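Local coordinates for protein tartronate semialdehyde reductase (Salmonella typhimurium, PDB 1VPD) that probably catalyses the NAD(P)H-dependent reduction of tartronate semialdehyde to D-glycerate, the final step of the pathway from galactarate to D-glycerate, at residues Ser99-Pro103 with Leu104-Glu108; Gly127-Pro130 with Lys131-Gly135; Ala286-Tyr289 with Glu290-Lys294. All blocks are in the same frame, centred on the assembly; numbering follows the deposited sequence. Where two conformers were deposited one is given.

Interaction 1 of 3, residues Ser99-Pro103 with Leu104-Glu108; sequences SSIAP and LASRE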
loop_
_atom_site.group_PDB
_atom_site.type_symbol
_atom_site.label_atom_id
_atom_site.label_comp_id
_atom_site.label_asym_id
_atom_site.label_seq_id
_atom_site.Cartn_x
_atom_site.Cartn_y
_atom_site.Cartn_z
ATOM N N SER A 99 -6.722 0.949 -0.613
ATOM C CA SER A 99 -5.802 1.162 -1.731
ATOM C C SER A 99 -5.072 2.487 -1.575
ATOM O O SER A 99 -5.587 3.447 -0.991
ATOM C CB SER A 99 -6.577 1.202 -3.049
ATOM O OG SER A 99 -7.502 0.123 -3.164
ATOM N N SER A 100 -3.880 2.557 -2.146
ATOM C CA SER A 100 -3.172 3.815 -2.285
ATOM C C SER A 100 -3.555 4.446 -3.613
ATOM O O SER A 100 -3.165 3.937 -4.681
ATOM C CB SER A 100 -1.672 3.568 -2.253
ATOM O OG SER A 100 -1.281 2.966 -1.042
ATOM N N ILE A 101 -4.344 5.518 -3.573
ATOM C CA ILE A 101 -4.785 6.190 -4.805
ATOM C C ILE A 101 -4.709 7.698 -4.648
ATOM O O ILE A 101 -4.599 8.194 -3.534
ATOM C CB ILE A 101 -6.220 5.758 -5.255
ATOM C CG1 ILE A 101 -7.328 6.310 -4.340
ATOM C CG2 ILE A 101 -6.310 4.261 -5.364
ATOM C CD1 ILE A 101 -8.748 6.010 -4.854
ATOM N N ALA A 102 -4.789 8.421 -5.761
ATOM C CA ALA A 102 -4.742 9.887 -5.731
ATOM C C ALA A 102 -5.835 10.426 -4.817
ATOM O O ALA A 102 -6.987 10.003 -4.952
ATOM C CB ALA A 102 -4.914 10.453 -7.133
ATOM N N PRO A 103 -5.518 11.335 -3.900
ATOM C CA PRO A 103 -6.572 11.931 -3.050
ATOM C C PRO A 103 -7.795 12.458 -3.806
ATOM O O PRO A 103 -8.931 12.259 -3.340
ATOM C CB PRO A 103 -5.844 13.052 -2.316
ATOM C CG PRO A 103 -4.439 12.612 -2.248
ATOM C CD PRO A 103 -4.170 11.765 -3.469
ATOM N N LEU A 104 -7.581 13.091 -4.959
ATOM C CA LEU A 104 -8.692 13.567 -5.796
ATOM C C LEU A 104 -9.598 12.413 -6.210
ATOM O O LEU A 104 -10.821 12.562 -6.264
ATOM C CB LEU A 104 -8.188 14.281 -7.039
ATOM C CG LEU A 104 -9.254 14.608 -8.116
ATOM C CD1 LEU A 104 -10.223 15.628 -7.580
ATOM C CD2 LEU A 104 -8.643 15.084 -9.445
ATOM N N ALA A 105 -9.007 11.265 -6.528
ATOM C CA ALA A 105 -9.797 10.089 -6.892
ATOM C C ALA A 105 -10.633 9.568 -5.718
ATOM O O ALA A 105 -11.805 9.203 -5.911
ATOM C CB ALA A 105 -8.925 8.995 -7.461
ATOM N N SER A 106 -10.057 9.518 -4.514
ATOM C CA SER A 106 -10.832 9.151 -3.330
ATOM C C SER A 106 -12.054 10.050 -3.202
ATOM O O SER A 106 -13.175 9.575 -2.952
ATOM C CB SER A 106 -9.996 9.247 -2.046
ATOM O OG SER A 106 -8.923 8.340 -2.072
ATOM N N ARG A 107 -11.848 11.348 -3.368
ATOM C CA ARG A 107 -12.950 12.320 -3.229
ATOM C C ARG A 107 -14.014 12.147 -4.314
ATOM O O ARG A 107 -15.223 12.193 -4.022
ATOM C CB ARG A 107 -12.413 13.764 -3.257
ATOM C CG ARG A 107 -11.593 14.159 -2.037
ATOM C CD ARG A 107 -11.256 15.678 -1.940
ATOM N NE ARG A 107 -10.526 16.164 -3.116
ATOM C CZ ARG A 107 -9.207 16.356 -3.212
ATOM N NH1 ARG A 107 -8.390 16.124 -2.180
ATOM N NH2 ARG A 107 -8.698 16.800 -4.365
ATOM N N GLU A 108 -13.578 11.886 -5.542
ATOM C CA GLU A 108 -14.486 11.631 -6.660
ATOM C C GLU A 108 -15.341 10.383 -6.451
ATOM O O GLU A 108 -16.563 10.398 -6.680
ATOM C CB GLU A 108 -13.707 11.459 -7.962
ATOM C CG GLU A 108 -13.164 12.754 -8.513
ATOM C CD GLU A 108 -12.272 12.559 -9.735
ATOM O OE1 GLU A 108 -11.621 11.486 -9.914
ATOM O OE2 GLU A 108 -12.216 13.512 -10.517
#
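Ile101 and Ser106 meet at the closely packed side of the start of helix 103-114, where the loop after strand 94-97 turns into the helix. CG1 of Ile101 lies 3.4 Å from OG of Ser106, and CD1 of Ile101 lies 4.0 Å from CB of Ala105. The isoleucine can do this because CG1 sits between its own backbone N and carbonyl carbon (chi1 71°), which swings the longer branch toward the first turn. Ala102 occupies the N-cap position: its carbonyl O takes the Ser106 N-H at 3.1 Å, almost in line with the C=O, and a weak bond from Ala105 N. Arg107 N bonds Pro103 O, also at 3.1 Å. Pro103 opens the helix and packs its ring against Asn172, Val173 and Leu176 of helix 170-198. The solvent side is looser: Leu104 and Arg107 are exposed. In the conformer described, one of two, the Arg107 chain bends at chi3 and brings the rim of one guanidinium face near Pro103 O, a grazing contact on a side that is probably mobile. On the buried side, Asn172 bonds the Ile101 N-H and, weakly, Ser106 OG, while Lys243 bonds the Ser100 carbonyl. Backbone bonds thus close the first turn and apolar carbon packs beside it, whereas polar side chains of helices 170-198 and 238-255 fasten the loop holding Ser100, a predicted NAD(+)-binding residue.

Interaction 2 of 3, residues Gly127-Pro130 with Lys131-Gly135; sequences GGEP and KAIDG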
loop_
_atom_site.group_PDB
_atom_site.type_symbol
_atom_site.label_atom_id
_atom_site.label_comp_id
_atom_site.label_asym_id
_atom_site.label_seq_id
_atom_site.Cartn_x
_atom_site.Cartn_y
_atom_site.Cartn_z
ATOM N N GLY A 127 3.606 -0.617 5.894
ATOM C CA GLY A 127 4.409 -1.534 6.681
ATOM C C GLY A 127 5.066 -2.627 5.880
ATOM O O GLY A 127 5.952 -3.335 6.382
ATOM N N GLY A 128 4.645 -2.785 4.632
ATOM C CA GLY A 128 5.225 -3.771 3.749
ATOM C C GLY A 128 4.604 -5.134 3.955
ATOM O O GLY A 128 3.883 -5.359 4.910
ATOM N N GLU A 129 4.930 -6.049 3.060
ATOM C CA GLU A 129 4.382 -7.396 3.124
ATOM C C GLU A 129 4.611 -8.056 4.492
ATOM O O GLU A 129 3.698 -8.700 5.008
ATOM C CB GLU A 129 4.960 -8.225 1.984
ATOM C CG GLU A 129 4.393 -9.631 1.891
ATOM C CD GLU A 129 4.978 -10.449 0.758
ATOM O OE1 GLU A 129 6.044 -10.084 0.179
ATOM O OE2 GLU A 129 4.350 -11.467 0.420
ATOM N N PRO A 130 5.791 -7.927 5.107
ATOM C CA PRO A 130 5.981 -8.522 6.441
ATOM C C PRO A 130 4.979 -8.064 7.485
ATOM O O PRO A 130 4.525 -8.879 8.305
ATOM C CB PRO A 130 7.409 -8.114 6.814
ATOM C CG PRO A 130 8.085 -7.920 5.485
ATOM C CD PRO A 130 7.033 -7.301 4.613
ATOM N N LYS A 131 4.619 -6.788 7.466
ATOM C CA LYS A 131 3.695 -6.277 8.468
ATOM C C LYS A 131 2.220 -6.484 8.094
ATOM O O LYS A 131 1.347 -6.466 8.970
ATOM C CB LYS A 131 3.975 -4.803 8.763
ATOM C CG LYS A 131 5.340 -4.568 9.424
ATOM C CD LYS A 131 5.479 -3.130 9.915
ATOM C CE LYS A 131 6.733 -2.942 10.746
ATOM N NZ LYS A 131 6.541 -3.443 12.144
ATOM N N ALA A 132 1.941 -6.666 6.808
ATOM C CA ALA A 132 0.618 -7.115 6.368
ATOM C C ALA A 132 0.388 -8.520 6.923
ATOM O O ALA A 132 -0.678 -8.821 7.457
ATOM C CB ALA A 132 0.527 -7.118 4.859
ATOM N N ILE A 133 1.418 -9.351 6.831
ATOM C CA ILE A 133 1.347 -10.738 7.321
ATOM C C ILE A 133 1.157 -10.785 8.832
ATOM O O ILE A 133 0.230 -11.442 9.317
ATOM C CB ILE A 133 2.583 -11.556 6.862
ATOM C CG1 ILE A 133 2.536 -11.793 5.352
ATOM C CG2 ILE A 133 2.686 -12.905 7.633
ATOM C CD1 ILE A 133 3.837 -12.217 4.741
ATOM N N ASP A 134 1.975 -10.053 9.591
ATOM C CA ASP A 134 1.930 -10.162 11.048
ATOM C C ASP A 134 0.929 -9.218 11.731
ATOM O O ASP A 134 0.766 -9.247 12.949
ATOM C CB ASP A 134 3.342 -10.100 11.652
ATOM C CG ASP A 134 3.909 -8.704 11.744
ATOM O OD1 ASP A 134 3.224 -7.725 11.381
ATOM O OD2 ASP A 134 5.061 -8.502 12.212
ATOM N N GLY A 135 0.216 -8.430 10.932
ATOM C CA GLY A 135 -0.843 -7.591 11.426
ATOM C C GLY A 135 -0.433 -6.351 12.195
ATOM O O GLY A 135 -1.188 -5.896 13.049
#
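Lys131 lays the aliphatic part of its side chain against Gly127 at the start of helix 128-134, a short helix linking strands 119-126 and 137-142 in the Rossmann-type nucleotide-binding domain. CG of Lys131 is 3.3 Å from Gly127 O, and its CD continues past the same glycine. With CG anti to its own carbonyl carbon (chi1 -66°), the lysine runs back toward the preceding loop. A second side-chain contact comes from Glu129 and Ile133, one turn apart: the CD1 methyl of Ile133 approaches Glu129 CG at 3.9 Å, the two chains crossing at a slant.

Backbone bonds set the turn from which these side chains project. Gly128 O receives Ala132 N at 3.0 Å and, weakly, Lys131 N; Glu129 O receives Ile133 N, and Pro130 O receives Asp134 N. Two glycines in succession lead into the helix, both with positive phi (156° at Gly127 and 84° at Gly128), and Gly127 lies close against the lysine, its O 3.4 Å from Lys131 CB.

Farther out, Ala132 and Ile133 touch Pro19 of helix 17-26, whose Asn23 bonds the Ile133 carbonyl. Glu129 extends fully beyond CG to reach Gly235 N through OE1, passing Ile15 of the predicted NAD(+) site, while Gly127 N hydrogen-bonds a tartrate that probably comes from the crystallisation liquor. At the far end, Asp134 OD1 binds Thr136 OG1, while Asp134 CG rests 3.5 Å from Pro130 O.

Interaction 3 of 3, residues Ala286-Tyr289 with Glu290-Lys294; sequences ACYY and EKLAK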
loop_
_atom_site.group_PDB
_atom_site.type_symbol
_atom_site.label_atom_id
_atom_site.label_comp_id
_atom_site.label_asym_id
_atom_site.label_seq_id
_atom_site.Cartn_x
_atom_site.Cartn_y
_atom_site.Cartn_z
ATOM N N ALA A 286 18.416 0.104 -4.950
ATOM C CA ALA A 286 19.853 -0.127 -4.751
ATOM C C ALA A 286 20.583 -0.437 -6.053
ATOM O O ALA A 286 21.726 -0.001 -6.238
ATOM C CB ALA A 286 20.098 -1.239 -3.725
ATOM N N CYS A 287 19.917 -1.155 -6.954
ATOM C CA CYS A 287 20.520 -1.546 -8.225
ATOM C C CYS A 287 20.834 -0.339 -9.117
ATOM O O CYS A 287 21.787 -0.373 -9.891
ATOM C CB CYS A 287 19.658 -2.579 -8.952
ATOM S SG CYS A 287 19.199 -4.001 -7.941
ATOM N N TYR A 288 20.042 0.737 -9.000
ATOM C CA TYR A 288 20.343 1.975 -9.703
ATOM C C TYR A 288 21.715 2.498 -9.292
ATOM O O TYR A 288 22.563 2.818 -10.129
ATOM C CB TYR A 288 19.244 3.017 -9.422
ATOM C CG TYR A 288 19.520 4.378 -10.009
ATOM C CD1 TYR A 288 19.144 4.682 -11.310
ATOM C CD2 TYR A 288 20.149 5.372 -9.270
ATOM C CE1 TYR A 288 19.402 5.942 -11.868
ATOM C CE2 TYR A 288 20.422 6.617 -9.820
ATOM C CZ TYR A 288 20.047 6.897 -11.121
ATOM O OH TYR A 288 20.287 8.129 -11.663
ATOM N N TYR A 289 21.925 2.596 -7.991
ATOM C CA TYR A 289 23.200 3.048 -7.465
ATOM C C TYR A 289 24.342 2.083 -7.802
ATOM O O TYR A 289 25.448 2.517 -8.123
ATOM C CB TYR A 289 23.106 3.203 -5.967
ATOM C CG TYR A 289 22.378 4.457 -5.535
ATOM C CD1 TYR A 289 23.065 5.644 -5.350
ATOM C CD2 TYR A 289 21.006 4.455 -5.335
ATOM C CE1 TYR A 289 22.410 6.799 -4.970
ATOM C CE2 TYR A 289 20.332 5.610 -4.937
ATOM C CZ TYR A 289 21.046 6.773 -4.746
ATOM O OH TYR A 289 20.396 7.911 -4.331
ATOM N N GLU A 290 24.082 0.775 -7.714
ATOM C CA GLU A 290 25.105 -0.218 -8.046
ATOM C C GLU A 290 25.588 -0.061 -9.478
ATOM O O GLU A 290 26.777 -0.184 -9.776
ATOM C CB GLU A 290 24.547 -1.630 -7.849
ATOM C CG GLU A 290 24.315 -1.987 -6.399
ATOM C CD GLU A 290 23.679 -3.353 -6.201
ATOM O OE1 GLU A 290 22.931 -3.832 -7.098
ATOM O OE2 GLU A 290 23.916 -3.922 -5.120
ATOM N N LYS A 291 24.653 0.206 -10.382
ATOM C CA LYS A 291 24.976 0.311 -11.788
ATOM C C LYS A 291 25.759 1.585 -12.082
ATOM O O LYS A 291 26.702 1.579 -12.875
ATOM C CB LYS A 291 23.706 0.191 -12.619
ATOM C CG LYS A 291 23.237 -1.273 -12.655
ATOM C CD LYS A 291 21.873 -1.489 -13.326
ATOM C CE LYS A 291 21.509 -2.981 -13.290
ATOM N NZ LYS A 291 20.197 -3.294 -13.924
ATOM N N LEU A 292 25.413 2.687 -11.418
ATOM C CA LEU A 292 26.143 3.930 -11.660
ATOM C C LEU A 292 27.522 3.974 -10.956
ATOM O O LEU A 292 28.478 4.526 -11.496
ATOM C CB LEU A 292 25.292 5.144 -11.241
ATOM C CG LEU A 292 24.343 5.747 -12.286
ATOM C CD1 LEU A 292 23.228 4.806 -12.648
ATOM C CD2 LEU A 292 23.765 7.060 -11.736
ATOM N N ALA A 293 27.619 3.381 -9.781
ATOM C CA ALA A 293 28.870 3.348 -9.003
ATOM C C ALA A 293 29.775 2.171 -9.381
ATOM O O ALA A 293 30.929 2.119 -8.954
ATOM C CB ALA A 293 28.570 3.291 -7.534
ATOM N N LYS A 294 29.252 1.242 -10.169
ATOM C CA LYS A 294 30.006 0.038 -10.576
ATOM C C LYS A 294 30.480 -0.815 -9.401
ATOM O O LYS A 294 31.639 -1.266 -9.351
ATOM C CB LYS A 294 31.169 0.411 -11.496
ATOM C CG LYS A 294 30.748 1.108 -12.749
ATOM C CD LYS A 294 29.892 0.249 -13.659
ATOM C CE LYS A 294 29.823 0.851 -15.052
ATOM N NZ LYS A 294 29.158 -0.009 -16.062
#
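Tyr288 and Leu292, one turn apart on helix 285-293, make the main apolar contact. In the leucine conformer described, one of two, Leu292 CD1 stands over one face of the tyrosine ring in a CH-pi contact, 4.1 Å from the centroid and 13° off the ring normal, while CD2 reaches the phenol end, 3.6 Å from Tyr288 OH. Tyr288 CG is anti to the backbone N (chi1 175°), which sends the ring outward, leaning toward the following turn so that its face meets Leu292. Met268, Ala271 and Leu272 of helix 260-274 also touch this ring.

Backbone hydrogen bonds form a regular ladder. Glu290 N donates to Ala286 O at 2.9 Å, in the carbonyl plane, and the three rungs that follow join Lys291 to Cys287, Leu292 to Tyr288 and Ala293 to Tyr289.

Polar and charged side chains form the third group. The buried Glu290 lies along the Ala286-Cys287 backbone, its CG 3.3 Å from Ala286 O and OE1 3.8 Å from Cys287 SG. Its OE2 is held by a salt bridge to Arg230 and by the N-H of Val297, while Lys291, extended past Cys287 O, salt-bridges Asp275 and Tyr289 OH bonds Glu191 of helix 170-198. Two bonds to one carboxylate oxygen, one from a cation, probably favour the ionised glutamate despite its burial, and tie this last helix to Arg230 and to the chain end that follows.

Overall arrangement
The three contacts follow one another along the chain, each at a helix or its start. Interactions 1 and 2 belong to the nucleotide-binding domain and lie on opposite sides of the chain's centre, their centres about 23 Å apart. Strand 119-126 comes between them in sequence. Interaction 3 sits on helix 285-293 in the helical C-terminal part, with its centre about 34 Å from that of interaction 1 and 28 Å from that of interaction 2. Helix 170-198, which carries the predicted active-site residue Lys175, touches both interactions 1 and 3. Interaction 1 holds a predicted NAD(+)-binding residue, Ser100, and interaction 2 lies beside another, Ile15, whereas interaction 3 lies away from the predicted sites.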